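Putative oxidoreductase (Bacteroides fragilis NCTC 9343, PDB 3FHL) probably acts as a nucleotide-dependent oxidoreductase of the Gfo/Idh/MocA family, pairing an NAD-binding Rossmann domain with a C-terminal alpha/beta domain. Local coordinates at residues L119-N124 against Q329-V334; R125-D130 against P323-A328; L68-T73 against N91-K96; D259-A264 against G305-F310. All coordinates share one frame; numbering follows the deposited sequence.

Contact 1. Residues L119-N124 against Q329-V334; sequences LSVYQN and QDILNV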
loop_
_atom_site.group_PDB
_atom_site.type_symbol
_atom_site.label_atom_id
_atom_site.label_comp_id
_atom_site.label_asym_id
_atom_site.label_seq_id
_atom_site.Cartn_x
_atom_site.Cartn_y
_atom_site.Cartn_z
ATOM N N LEU C 119 21.511 5.568 -28.727
ATOM C CA LEU C 119 20.055 5.376 -28.757
ATOM C C LEU C 119 19.498 5.471 -27.336
ATOM O O LEU C 119 19.725 4.586 -26.510
ATOM C CB LEU C 119 19.670 4.043 -29.394
ATOM C CG LEU C 119 18.176 3.712 -29.521
ATOM C CD1 LEU C 119 17.434 4.752 -30.354
ATOM C CD2 LEU C 119 18.012 2.317 -30.106
ATOM N N SER C 120 18.782 6.565 -27.084
ATOM C CA SER C 120 18.217 6.893 -25.776
ATOM C C SER C 120 16.694 6.826 -25.809
ATOM O O SER C 120 16.076 7.135 -26.832
ATOM C CB SER C 120 18.663 8.307 -25.365
ATOM O OG SER C 120 18.039 8.756 -24.166
ATOM N N VAL C 121 16.089 6.405 -24.691
ATOM C CA VAL C 121 14.647 6.549 -24.514
ATOM C C VAL C 121 14.366 7.577 -23.419
ATOM O O VAL C 121 14.939 7.503 -22.333
ATOM C CB VAL C 121 13.928 5.194 -24.279
ATOM C CG1 VAL C 121 12.453 5.409 -23.908
ATOM C CG2 VAL C 121 13.983 4.352 -25.546
ATOM N N TYR C 122 13.514 8.547 -23.738
ATOM C CA TYR C 122 13.162 9.642 -22.827
ATOM C C TYR C 122 12.351 9.150 -21.623
ATOM O O TYR C 122 11.183 8.784 -21.757
ATOM C CB TYR C 122 12.369 10.710 -23.576
ATOM C CG TYR C 122 12.146 11.982 -22.788
ATOM C CD1 TYR C 122 13.223 12.764 -22.366
ATOM C CD2 TYR C 122 10.861 12.417 -22.491
ATOM C CE1 TYR C 122 13.030 13.941 -21.658
ATOM C CE2 TYR C 122 10.655 13.584 -21.787
ATOM C CZ TYR C 122 11.741 14.345 -21.379
ATOM O OH TYR C 122 11.533 15.498 -20.671
ATOM N N GLN C 123 12.982 9.146 -20.455
ATOM C CA GLN C 123 12.304 8.812 -19.199
ATOM C C GLN C 123 12.598 9.920 -18.200
ATOM O O GLN C 123 13.548 9.841 -17.421
ATOM C CB GLN C 123 12.762 7.437 -18.677
ATOM C CG GLN C 123 12.576 6.292 -19.689
ATOM C CD GLN C 123 12.534 4.923 -19.048
ATOM O OE1 GLN C 123 11.580 4.588 -18.351
ATOM N NE2 GLN C 123 13.557 4.112 -19.299
ATOM N N ASN C 124 11.773 10.964 -18.222
ATOM C CA ASN C 124 12.085 12.186 -17.495
ATOM C C ASN C 124 11.849 12.195 -15.991
ATOM O O ASN C 124 12.377 13.066 -15.292
ATOM C CB ASN C 124 11.364 13.382 -18.113
ATOM C CG ASN C 124 9.856 13.230 -18.135
ATOM O OD1 ASN C 124 9.294 12.189 -17.819
ATOM N ND2 ASN C 124 9.192 14.284 -18.538
ATOM N N GLN C 329 17.731 0.154 -23.674
ATOM C CA GLN C 329 17.571 -1.144 -22.994
ATOM C C GLN C 329 16.793 -0.984 -21.675
ATOM O O GLN C 329 16.059 -1.886 -21.279
ATOM C CB GLN C 329 18.928 -1.801 -22.739
ATOM C CG GLN C 329 18.884 -3.200 -22.131
ATOM C CD GLN C 329 18.238 -4.219 -23.039
ATOM O OE1 GLN C 329 18.568 -4.308 -24.223
ATOM N NE2 GLN C 329 17.316 -5.012 -22.486
ATOM N N ASP C 330 16.942 0.171 -21.023
ATOM C CA ASP C 330 16.200 0.473 -19.791
ATOM C C ASP C 330 14.685 0.337 -19.963
ATOM O O ASP C 330 14.034 -0.230 -19.096
ATOM C CB ASP C 330 16.551 1.859 -19.236
ATOM C CG ASP C 330 17.930 1.912 -18.595
ATOM O OD1 ASP C 330 18.597 0.860 -18.458
ATOM O OD2 ASP C 330 18.352 3.020 -18.212
ATOM N N ILE C 331 14.133 0.824 -21.075
ATOM C CA ILE C 331 12.690 0.706 -21.305
ATOM C C ILE C 331 12.269 -0.722 -21.675
ATOM O O ILE C 331 11.149 -1.116 -21.387
ATOM C CB ILE C 331 12.121 1.774 -22.286
ATOM C CG1 ILE C 331 10.624 2.018 -22.053
ATOM C CG2 ILE C 331 12.313 1.381 -23.726
ATOM C CD1 ILE C 331 10.265 2.567 -20.677
ATOM N N LEU C 332 13.165 -1.500 -22.282
ATOM C CA LEU C 332 12.845 -2.894 -22.560
ATOM C C LEU C 332 12.763 -3.660 -21.247
ATOM O O LEU C 332 11.892 -4.511 -21.083
ATOM C CB LEU C 332 13.865 -3.543 -23.492
ATOM C CG LEU C 332 13.980 -3.046 -24.933
ATOM C CD1 LEU C 332 14.690 -4.134 -25.711
ATOM C CD2 LEU C 332 12.630 -2.736 -25.580
ATOM N N ASN C 333 13.673 -3.342 -20.326
ATOM C CA ASN C 333 13.668 -3.898 -18.973
ATOM C C ASN C 333 12.394 -3.551 -18.208
ATOM O O ASN C 333 11.801 -4.403 -17.536
ATOM C CB ASN C 333 14.894 -3.403 -18.201
ATOM C CG ASN C 333 16.198 -3.995 -18.724
ATOM O OD1 ASN C 333 16.191 -4.891 -19.572
ATOM N ND2 ASN C 333 17.324 -3.501 -18.206
ATOM N N VAL C 334 11.976 -2.296 -18.332
ATOM C CA VAL C 334 10.737 -1.816 -17.725
ATOM C C VAL C 334 9.533 -2.575 -18.269
ATOM O O VAL C 334 8.694 -3.033 -17.494
ATOM C CB VAL C 334 10.591 -0.306 -17.920
ATOM C CG1 VAL C 334 9.172 0.176 -17.616
ATOM C CG2 VAL C 334 11.596 0.395 -17.049
#

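Contact 2. Residues R125-D130 against P323-A328; sequences RRWDAD and PLETHA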
loop_
_atom_site.group_PDB
_atom_site.type_symbol
_atom_site.label_atom_id
_atom_site.label_comp_id
_atom_site.label_asym_id
_atom_site.label_seq_id
_atom_site.Cartn_x
_atom_site.Cartn_y
_atom_site.Cartn_z
ATOM N N ARG C 125 11.072 11.237 -15.489
ATOM C CA ARG C 125 10.735 11.237 -14.068
ATOM C C ARG C 125 11.881 10.788 -13.177
ATOM O O ARG C 125 11.788 10.849 -11.949
ATOM C CB ARG C 125 9.425 10.491 -13.797
ATOM C CG ARG C 125 8.203 11.276 -14.322
ATOM C CD ARG C 125 6.913 10.784 -13.706
ATOM N NE ARG C 125 5.737 11.466 -14.248
ATOM C CZ ARG C 125 5.249 12.621 -13.794
ATOM N NH1 ARG C 125 5.838 13.266 -12.785
ATOM N NH2 ARG C 125 4.168 13.137 -14.366
ATOM N N ARG C 126 12.994 10.411 -13.805
ATOM C CA ARG C 126 14.257 10.264 -13.095
ATOM C C ARG C 126 14.763 11.621 -12.591
ATOM O O ARG C 126 15.597 11.685 -11.692
ATOM C CB ARG C 126 15.302 9.635 -14.007
ATOM C CG ARG C 126 14.931 8.254 -14.486
ATOM C CD ARG C 126 16.134 7.558 -15.037
ATOM N NE ARG C 126 15.817 6.349 -15.790
ATOM C CZ ARG C 126 16.734 5.636 -16.432
ATOM N NH1 ARG C 126 16.399 4.539 -17.093
ATOM N NH2 ARG C 126 18.000 6.024 -16.404
ATOM N N TRP C 127 14.229 12.702 -13.158
ATOM C CA TRP C 127 14.606 14.051 -12.718
ATOM C C TRP C 127 13.448 14.808 -12.067
ATOM O O TRP C 127 13.466 16.032 -11.996
ATOM C CB TRP C 127 15.199 14.853 -13.889
ATOM C CG TRP C 127 16.533 14.318 -14.370
ATOM C CD1 TRP C 127 17.774 14.619 -13.865
ATOM C CD2 TRP C 127 16.747 13.379 -15.421
ATOM N NE1 TRP C 127 18.748 13.917 -14.546
ATOM C CE2 TRP C 127 18.145 13.153 -15.508
ATOM C CE3 TRP C 127 15.896 12.694 -16.298
ATOM C CZ2 TRP C 127 18.704 12.282 -16.440
ATOM C CZ3 TRP C 127 16.459 11.832 -17.232
ATOM C CH2 TRP C 127 17.850 11.629 -17.289
ATOM N N ASP C 128 12.433 14.081 -11.593
ATOM C CA ASP C 128 11.415 14.688 -10.724
ATOM C C ASP C 128 12.099 15.101 -9.432
ATOM O O ASP C 128 13.015 14.413 -8.987
ATOM C CB ASP C 128 10.295 13.685 -10.418
ATOM C CG ASP C 128 9.186 13.688 -11.468
ATOM O OD1 ASP C 128 9.276 14.443 -12.460
ATOM O OD2 ASP C 128 8.202 12.932 -11.301
ATOM N N ALA C 129 11.658 16.217 -8.840
ATOM C CA ALA C 129 12.184 16.689 -7.548
ATOM C C ALA C 129 12.144 15.620 -6.459
ATOM O O ALA C 129 13.125 15.430 -5.741
ATOM C CB ALA C 129 11.423 17.957 -7.078
ATOM N N ASP C 130 11.017 14.916 -6.355
ATOM C CA ASP C 130 10.839 13.898 -5.317
ATOM C C ASP C 130 11.824 12.747 -5.426
ATOM O O ASP C 130 12.466 12.406 -4.448
ATOM C CB ASP C 130 9.376 13.402 -5.223
ATOM C CG ASP C 130 8.760 13.056 -6.579
ATOM O OD1 ASP C 130 9.455 12.544 -7.481
ATOM O OD2 ASP C 130 7.547 13.293 -6.735
ATOM N N PRO C 323 28.943 8.134 -18.979
ATOM C CA PRO C 323 27.870 7.149 -19.173
ATOM C C PRO C 323 26.519 7.777 -19.509
ATOM O O PRO C 323 26.137 8.771 -18.907
ATOM C CB PRO C 323 27.786 6.463 -17.811
ATOM C CG PRO C 323 29.160 6.598 -17.254
ATOM C CD PRO C 323 29.555 7.993 -17.645
ATOM N N LEU C 324 25.831 7.208 -20.493
ATOM C CA LEU C 324 24.457 7.583 -20.786
ATOM C C LEU C 324 23.567 6.979 -19.705
ATOM O O LEU C 324 23.708 5.805 -19.372
ATOM C CB LEU C 324 24.061 7.057 -22.163
ATOM C CG LEU C 324 22.600 7.157 -22.601
ATOM C CD1 LEU C 324 22.192 8.595 -22.761
ATOM C CD2 LEU C 324 22.360 6.354 -23.880
ATOM N N GLU C 325 22.672 7.783 -19.137
ATOM C CA GLU C 325 21.777 7.285 -18.077
ATOM C C GLU C 325 20.560 6.557 -18.644
ATOM O O GLU C 325 20.016 5.660 -18.006
ATOM C CB GLU C 325 21.322 8.426 -17.159
ATOM C CG GLU C 325 22.447 9.028 -16.311
ATOM C CD GLU C 325 21.980 10.175 -15.415
ATOM O OE1 GLU C 325 20.953 10.020 -14.716
ATOM O OE2 GLU C 325 22.649 11.235 -15.402
ATOM N N THR C 326 20.154 6.936 -19.853
ATOM C CA THR C 326 18.862 6.558 -20.399
ATOM C C THR C 326 18.959 5.663 -21.636
ATOM O O THR C 326 18.279 5.892 -22.638
ATOM C CB THR C 326 18.042 7.811 -20.764
ATOM O OG1 THR C 326 18.826 8.643 -21.625
ATOM C CG2 THR C 326 17.654 8.616 -19.485
ATOM N N HIS C 327 19.786 4.633 -21.556
ATOM C CA HIS C 327 19.852 3.631 -22.619
ATOM C C HIS C 327 18.468 3.089 -22.955
ATOM O O HIS C 327 17.641 2.887 -22.067
ATOM C CB HIS C 327 20.721 2.451 -22.199
ATOM C CG HIS C 327 22.189 2.741 -22.195
ATOM N ND1 HIS C 327 22.899 2.965 -21.037
ATOM C CD2 HIS C 327 23.085 2.815 -23.208
ATOM C CE1 HIS C 327 24.168 3.180 -21.335
ATOM N NE2 HIS C 327 24.307 3.093 -22.647
ATOM N N ALA C 328 18.227 2.850 -24.241
ATOM C CA ALA C 328 16.979 2.244 -24.702
ATOM C C ALA C 328 16.681 0.891 -24.054
ATOM O O ALA C 328 15.506 0.536 -23.883
ATOM C CB ALA C 328 16.983 2.112 -26.214
HETATM O O HOH W 1 19.383 7.937 -14.379
HETATM O O HOH W 2 21.667 13.890 -14.072
#

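Contact 3. Residues L68-T73 against N91-K96; sequences LIVVNT and NVVVEK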
loop_
_atom_site.group_PDB
_atom_site.type_symbol
_atom_site.label_atom_id
_atom_site.label_comp_id
_atom_site.label_asym_id
_atom_site.label_seq_id
_atom_site.Cartn_x
_atom_site.Cartn_y
_atom_site.Cartn_z
ATOM N N LEU C 68 21.847 15.059 -33.720
ATOM C CA LEU C 68 20.855 14.410 -32.851
ATOM C C LEU C 68 19.430 14.644 -33.321
ATOM O O LEU C 68 19.045 15.775 -33.640
ATOM C CB LEU C 68 21.015 14.892 -31.398
ATOM C CG LEU C 68 20.025 14.412 -30.309
ATOM C CD1 LEU C 68 20.220 12.943 -30.010
ATOM C CD2 LEU C 68 20.175 15.231 -29.030
ATOM N N ILE C 69 18.653 13.564 -33.360
ATOM C CA ILE C 69 17.234 13.644 -33.674
ATOM C C ILE C 69 16.408 13.150 -32.481
ATOM O O ILE C 69 16.669 12.085 -31.931
ATOM C CB ILE C 69 16.873 12.861 -34.968
ATOM C CG1 ILE C 69 17.480 13.560 -36.194
ATOM C CG2 ILE C 69 15.343 12.757 -35.157
ATOM C CD1 ILE C 69 17.268 12.803 -37.500
ATOM N N VAL C 70 15.433 13.963 -32.079
ATOM C CA VAL C 70 14.486 13.604 -31.026
ATOM C C VAL C 70 13.196 13.116 -31.676
ATOM O O VAL C 70 12.453 13.906 -32.286
ATOM C CB VAL C 70 14.215 14.798 -30.079
ATOM C CG1 VAL C 70 13.192 14.416 -28.988
ATOM C CG2 VAL C 70 15.520 15.270 -29.435
ATOM N N VAL C 71 12.944 11.814 -31.554
ATOM C CA VAL C 71 11.763 11.167 -32.147
ATOM C C VAL C 71 10.582 11.248 -31.156
ATOM O O VAL C 71 10.491 10.469 -30.196
ATOM C CB VAL C 71 12.092 9.705 -32.601
ATOM C CG1 VAL C 71 10.862 8.957 -33.152
ATOM C CG2 VAL C 71 13.196 9.720 -33.660
ATOM N N ASN C 72 9.706 12.224 -31.379
ATOM C CA ASN C 72 8.556 12.448 -30.496
ATOM C C ASN C 72 7.254 12.580 -31.292
ATOM O O ASN C 72 6.351 13.340 -30.932
ATOM C CB ASN C 72 8.800 13.675 -29.616
ATOM C CG ASN C 72 8.897 14.957 -30.415
ATOM O OD1 ASN C 72 9.414 14.972 -31.529
ATOM N ND2 ASN C 72 8.376 16.034 -29.860
ATOM N N THR C 73 7.193 11.822 -32.383
ATOM C CA THR C 73 6.058 11.776 -33.306
ATOM C C THR C 73 4.977 10.805 -32.772
ATOM O O THR C 73 5.193 10.194 -31.718
ATOM C CB THR C 73 6.561 11.331 -34.697
ATOM O OG1 THR C 73 7.496 10.257 -34.551
ATOM C CG2 THR C 73 7.233 12.473 -35.417
ATOM N N ASN C 91 22.550 10.382 -34.000
ATOM C CA ASN C 91 22.268 9.948 -32.623
ATOM C C ASN C 91 20.775 10.178 -32.388
ATOM O O ASN C 91 20.191 11.087 -32.999
ATOM C CB ASN C 91 23.104 10.728 -31.605
ATOM C CG ASN C 91 24.585 10.476 -31.752
ATOM O OD1 ASN C 91 25.094 9.400 -31.416
ATOM N ND2 ASN C 91 25.295 11.474 -32.253
ATOM N N VAL C 92 20.139 9.353 -31.546
ATOM C CA VAL C 92 18.662 9.346 -31.472
ATOM C C VAL C 92 18.090 9.326 -30.050
ATOM O O VAL C 92 18.526 8.542 -29.198
ATOM C CB VAL C 92 18.041 8.148 -32.297
ATOM C CG1 VAL C 92 16.520 8.102 -32.179
ATOM C CG2 VAL C 92 18.401 8.246 -33.757
ATOM N N VAL C 93 17.117 10.199 -29.812
ATOM C CA VAL C 93 16.227 10.082 -28.648
ATOM C C VAL C 93 14.844 9.627 -29.116
ATOM O O VAL C 93 14.277 10.213 -30.043
ATOM C CB VAL C 93 16.130 11.420 -27.869
ATOM C CG1 VAL C 93 14.951 11.420 -26.867
ATOM C CG2 VAL C 93 17.416 11.659 -27.133
ATOM N N VAL C 94 14.311 8.575 -28.490
ATOM C CA VAL C 94 12.927 8.172 -28.747
ATOM C C VAL C 94 12.066 8.372 -27.502
ATOM O O VAL C 94 12.459 8.025 -26.384
ATOM C CB VAL C 94 12.776 6.698 -29.199
ATOM C CG1 VAL C 94 11.443 6.497 -29.946
ATOM C CG2 VAL C 94 13.936 6.260 -30.075
ATOM N N GLU C 95 10.893 8.944 -27.715
ATOM C CA GLU C 95 9.872 8.990 -26.683
ATOM C C GLU C 95 9.175 7.656 -26.553
ATOM O O GLU C 95 9.088 6.891 -27.523
ATOM C CB GLU C 95 8.847 10.051 -27.017
ATOM C CG GLU C 95 9.237 11.393 -26.489
ATOM C CD GLU C 95 8.052 12.295 -26.278
ATOM O OE1 GLU C 95 7.085 12.214 -27.068
ATOM O OE2 GLU C 95 8.098 13.107 -25.326
ATOM N N LYS C 96 8.678 7.383 -25.348
ATOM C CA LYS C 96 7.760 6.268 -25.116
ATOM C C LYS C 96 6.460 6.508 -25.881
ATOM O O LYS C 96 5.941 7.628 -25.874
ATOM C CB LYS C 96 7.461 6.117 -23.628
ATOM C CG LYS C 96 8.636 5.592 -22.814
ATOM C CD LYS C 96 8.537 6.057 -21.366
ATOM C CE LYS C 96 7.254 5.569 -20.702
ATOM N NZ LYS C 96 7.124 6.120 -19.313
HETATM O O HOH W 3 4.327 12.808 -28.815
HETATM O O HOH W 4 5.816 10.616 -28.713
#

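Contact 4. Residues D259-A264 against G305-F310; sequences DKQEAA and GNYGGF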
loop_
_atom_site.group_PDB
_atom_site.type_symbol
_atom_site.label_atom_id
_atom_site.label_comp_id
_atom_site.label_asym_id
_atom_site.label_seq_id
_atom_site.Cartn_x
_atom_site.Cartn_y
_atom_site.Cartn_z
ATOM N N ASP C 259 5.626 16.349 -8.921
ATOM C CA ASP C 259 6.556 17.337 -9.441
ATOM C C ASP C 259 5.796 18.414 -10.222
ATOM O O ASP C 259 4.816 18.127 -10.922
ATOM C CB ASP C 259 7.650 16.645 -10.260
ATOM C CG ASP C 259 8.697 17.611 -10.764
ATOM O OD1 ASP C 259 8.414 18.226 -11.794
ATOM O OD2 ASP C 259 9.772 17.744 -10.149
ATOM N N LYS C 260 6.245 19.654 -10.068
ATOM C CA LYS C 260 5.522 20.820 -10.577
ATOM C C LYS C 260 6.016 21.292 -11.949
ATOM O O LYS C 260 5.443 22.225 -12.522
ATOM C CB LYS C 260 5.656 21.977 -9.581
ATOM C CG LYS C 260 5.650 21.558 -8.096
ATOM C CD LYS C 260 6.385 22.588 -7.202
ATOM C CE LYS C 260 5.626 23.922 -7.107
ATOM N NZ LYS C 260 4.148 23.741 -6.911
ATOM N N GLN C 261 7.068 20.659 -12.471
ATOM C CA GLN C 261 7.682 21.102 -13.738
ATOM C C GLN C 261 6.755 21.025 -14.931
ATOM O O GLN C 261 6.683 21.976 -15.705
ATOM C CB GLN C 261 8.952 20.318 -14.057
ATOM C CG GLN C 261 10.138 20.678 -13.205
ATOM C CD GLN C 261 11.305 19.769 -13.495
ATOM O OE1 GLN C 261 12.181 20.102 -14.296
ATOM N NE2 GLN C 261 11.299 18.592 -12.886
ATOM N N GLU C 262 6.026 19.912 -15.070
ATOM C CA GLU C 262 5.182 19.703 -16.247
ATOM C C GLU C 262 4.064 20.747 -16.352
ATOM O O GLU C 262 3.784 21.249 -17.446
ATOM C CB GLU C 262 4.612 18.280 -16.274
ATOM C CG GLU C 262 3.787 17.979 -17.527
ATOM C CD GLU C 262 3.191 16.576 -17.553
ATOM O OE1 GLU C 262 3.559 15.733 -16.708
ATOM O OE2 GLU C 262 2.346 16.321 -18.439
ATOM N N ALA C 263 3.455 21.092 -15.220
ATOM C CA ALA C 263 2.463 22.175 -15.186
ATOM C C ALA C 263 3.056 23.537 -15.590
ATOM O O ALA C 263 2.439 24.281 -16.355
ATOM C CB ALA C 263 1.797 22.269 -13.809
ATOM N N ALA C 264 4.243 23.856 -15.078
ATOM C CA ALA C 264 4.895 25.122 -15.408
ATOM C C ALA C 264 5.245 25.160 -16.884
ATOM O O ALA C 264 4.990 26.161 -17.567
ATOM C CB ALA C 264 6.129 25.340 -14.548
ATOM N N GLY C 305 13.698 19.790 -8.999
ATOM C CA GLY C 305 13.383 19.008 -10.189
ATOM C C GLY C 305 14.184 19.527 -11.368
ATOM O O GLY C 305 14.412 20.731 -11.476
ATOM N N ASN C 306 14.602 18.629 -12.259
ATOM C CA ASN C 306 15.582 19.007 -13.281
ATOM C C ASN C 306 15.407 18.252 -14.590
ATOM O O ASN C 306 16.269 17.473 -14.962
ATOM C CB ASN C 306 17.005 18.809 -12.709
ATOM C CG ASN C 306 18.100 19.362 -13.608
ATOM O OD1 ASN C 306 17.860 20.242 -14.441
ATOM N ND2 ASN C 306 19.313 18.823 -13.457
ATOM N N TYR C 307 14.299 18.473 -15.296
ATOM C CA TYR C 307 14.085 17.815 -16.597
ATOM C C TYR C 307 15.156 18.173 -17.656
ATOM O O TYR C 307 15.365 17.429 -18.633
ATOM C CB TYR C 307 12.683 18.121 -17.157
ATOM C CG TYR C 307 11.510 17.430 -16.452
ATOM C CD1 TYR C 307 10.195 17.863 -16.665
ATOM C CD2 TYR C 307 11.710 16.357 -15.573
ATOM C CE1 TYR C 307 9.102 17.229 -16.025
ATOM C CE2 TYR C 307 10.633 15.724 -14.938
ATOM C CZ TYR C 307 9.334 16.171 -15.162
ATOM O OH TYR C 307 8.273 15.543 -14.526
ATOM N N GLY C 308 15.818 19.315 -17.470
ATOM C CA GLY C 308 16.963 19.685 -18.309
ATOM C C GLY C 308 18.126 18.722 -18.177
ATOM O O GLY C 308 18.955 18.620 -19.086
ATOM N N GLY C 309 18.151 17.987 -17.062
ATOM C CA GLY C 309 19.202 17.007 -16.767
ATOM C C GLY C 309 19.284 15.881 -17.770
ATOM O O GLY C 309 20.348 15.258 -17.925
ATOM N N PHE C 310 18.169 15.604 -18.448
ATOM C CA PHE C 310 18.140 14.578 -19.484
ATOM C C PHE C 310 19.091 14.954 -20.632
ATOM O O PHE C 310 19.896 14.129 -21.078
ATOM C CB PHE C 310 16.723 14.375 -20.029
ATOM C CG PHE C 310 16.664 13.433 -21.195
ATOM C CD1 PHE C 310 16.712 12.055 -20.991
ATOM C CD2 PHE C 310 16.596 13.918 -22.503
ATOM C CE1 PHE C 310 16.661 11.174 -22.060
ATOM C CE2 PHE C 310 16.551 13.033 -23.586
ATOM C CZ PHE C 310 16.586 11.664 -23.361
HETATM O O HOH W 5 6.572 17.407 -13.579
#

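Contact 1. Residues L119-N124 against Q329-V334
Val121 of strand 119-122 and Gln123 in the chain that follows it reach onto one side of helix 328-347, and Ile331 receives both. The closest backbone approach agrees: the CA atoms of Val121 and Ile331 lie 6.9 Å apart. Between these two residues the contact is purely apolar. Val121 and Ile331 cross at about a right angle, and Ile331 CG2 fits against both methyls of the valine, 3.9 Å from Val121 CG2 and 4.0 Å from Val121 CG1.

The isoleucine divides its branches between its two partners. With CG1 turned trans to the backbone N (chi1 -156°), the chain carries CD1 to the glutamine amide, where Ile331 CD1 meets Gln123 OE1 at 3.4 Å, while CG2 stays with the valine. Gln123 starts with CG beside its own backbone N (chi1 -56°) and then runs out extended, and its amide lies beside Asp330 and Ile331. There Gln123 NE2 rests 3.7 Å from Asp330 CB, a van der Waals approach to the methylene rather than to the carboxylate. The amide and carboxylate planes are 62° apart, and the polar end of Asp330 is engaged by a salt bridge to Arg126 instead. Val334 adds a lighter touch one turn further on.

Phe98 packs on Val121 and Ile331, and Asp185 of helix 180-191 touches Gln123 and Val334. Strand 119-122 is an outermost strand of the parallel sheet within this chain, and the packing of a late helix against such an edge strand ties the C-terminal part of the chain back to the Rossmann fold.

Contact 2. Residues R125-D130 against P323-A328
Arg126 and Trp127 meet Glu325 and Thr326 just beyond the last strand of the Rossmann sheet, in the stretch between strand 119-122 and helix 129-139. The nearest CA atoms, those of Arg126 and Thr326, are 9.4 Å apart, so long side chains and water bridge the gap.

One direct hydrogen bond spans it: Arg126 NH2 gives to Glu325 O at 2.6 Å, with an N-H...O angle of 142°. The donor stands 56° out of the carbonyl plane, and the oxygen is itself tilted from the guanidinium plane. Extended from CG to NE, the arginine chain delivers this group to the loop; its other nitrogens are held by salt bridges, NH1 to Asp330 and NE to Asp185. Three partners therefore fix its rotation.

Nonpolar contact centres on Thr326 CG2, which lies over one guanidinium face of Arg126 and at the edge of the indole, 3.7 Å from Trp127 CH2. The threonine hydroxyl is engaged elsewhere, with Ser120. Arg126 CB in turn sits over a face of the Trp127 ring.

Water carries the remaining polar links, one molecule for each carboxylate oxygen of Glu325. The first joins Arg126 NH2 to Glu325 OE1, whose charged ends are otherwise 5.2 Å apart. The second accepts from Trp127 NE1 in the indole plane at 3.0 Å and donates to Glu325 OE2 at 3.1 Å.

Contact 3. Residues L68-T73 against N91-K96
Val93, Val71 and Leu68 have the largest shares of the buried surface where two adjacent parallel strands, 68-71 and 91-95, run side by side at 13°, their axes 4.6 Å apart. Val93 is gripped through both backbone polar atoms: its N gives to Ile69 O at 2.9 Å, and its O accepts from Val71 N at 2.6 Å, nearly along the C=O axis. Its side chain lies beside that of Val70, pointing the same way, with Val93 CG1 4.1 Å from Val70 CG1.

On the other face, Val71 shares its methyls between two neighbours. CG1, trans to the backbone N (chi1 177°), lies alongside Val94, while Val71 CG2 reaches back to Val92 CG1 at 4.0 Å. Leu68, at the start of the ladder, bends CD1 over the partner strand to 3.5 Å from Asn91 O. At the other end, Glu95 OE1 packs 3.4 Å from Asn72 CB. Glu95 OE2 forms a hydrogen bond with His21 NE2.

The pair belongs to a beta-alpha-beta unit of the Rossmann fold. Helix 78-87, its crossover, packs on Val92 and Val94; helix 309-320 packs on Val70, Asn91 and Val93, and strand 6-10 flanks strand 68-71.

Contact 4. Residues D259-A264 against G305-F310
Asp259 and Gln261 meet Gly305 and Tyr307 where both segments run into the start of a helix: 261-266 for the first and, by way of a type I turn from Asn306 to Gly309, 309-320 for the second. The nearest CA atoms, of Gln261 and Gly305, are 7.0 Å apart. Gly305 presents a bare CA, 3.8 Å from Asp259 OD2.

Gln261 is the main link. Its CG lies beside the backbone N (chi1 -73°) and the chain is extended beyond it, bringing the amide to the backbone of Gly305-Tyr307. Tyr307 N donates to Gln261 OE1 at 2.9 Å and 174°, in the carbonyl plane and on a lone pair. The same amide lies against the tyrosine: Gln261 NE2 sits 3.5 Å above the ring plane, over its centre, and Gln261 CB comes to 3.7 Å from Tyr307 CE1.

Asp259 caps the helix by accepting from Gln261 N at OD1. Gln261 NE2 gives to the same oxygen at 3.1 Å, from the opposite face of the carboxylate, which pins the amide while it covers the ring. The carboxylate and the tyrosine ring pass one another head to tail, their planes 31° apart, and a water closes the gap, donating to Asp259 OD1 and to Tyr307 OH, each at 2.7 Å, and accepting from Glu262 N.

Outside the pair, Tyr307 OH bonds to Asp128, and Asp259 OD2 to Ala129 N at the start of helix 129-139. Gln261 OE1 has a second donor in Trp276, while Phe20 and Phe24 of helix 15-27 pack on Tyr307.

In the fold
All four contacts are largely buried, but their chemistry follows their place. Contact 3 is regular sheet interior, held by backbone ladder bonds and valines, with water at its C-terminal end; contact 1 extends the same sheet by one strand, since Ser120 and Tyr122 bond to Val94, yet meets its helix through side-chain packing alone. Contacts 2 and 4 join loops and helix starts through polar side chains and bridging water, and Glu325 makes contact 2 the one with an exposed participant. Contacts 1 and 2 share the Asp330-Arg126 salt bridge and the Ser120-Thr326 hydrogen bond. Asp128-Tyr307 links contacts 2 and 4, while Phe310 of contact 4 touches Val93 and Tyr122, reaching contacts 3 and 1.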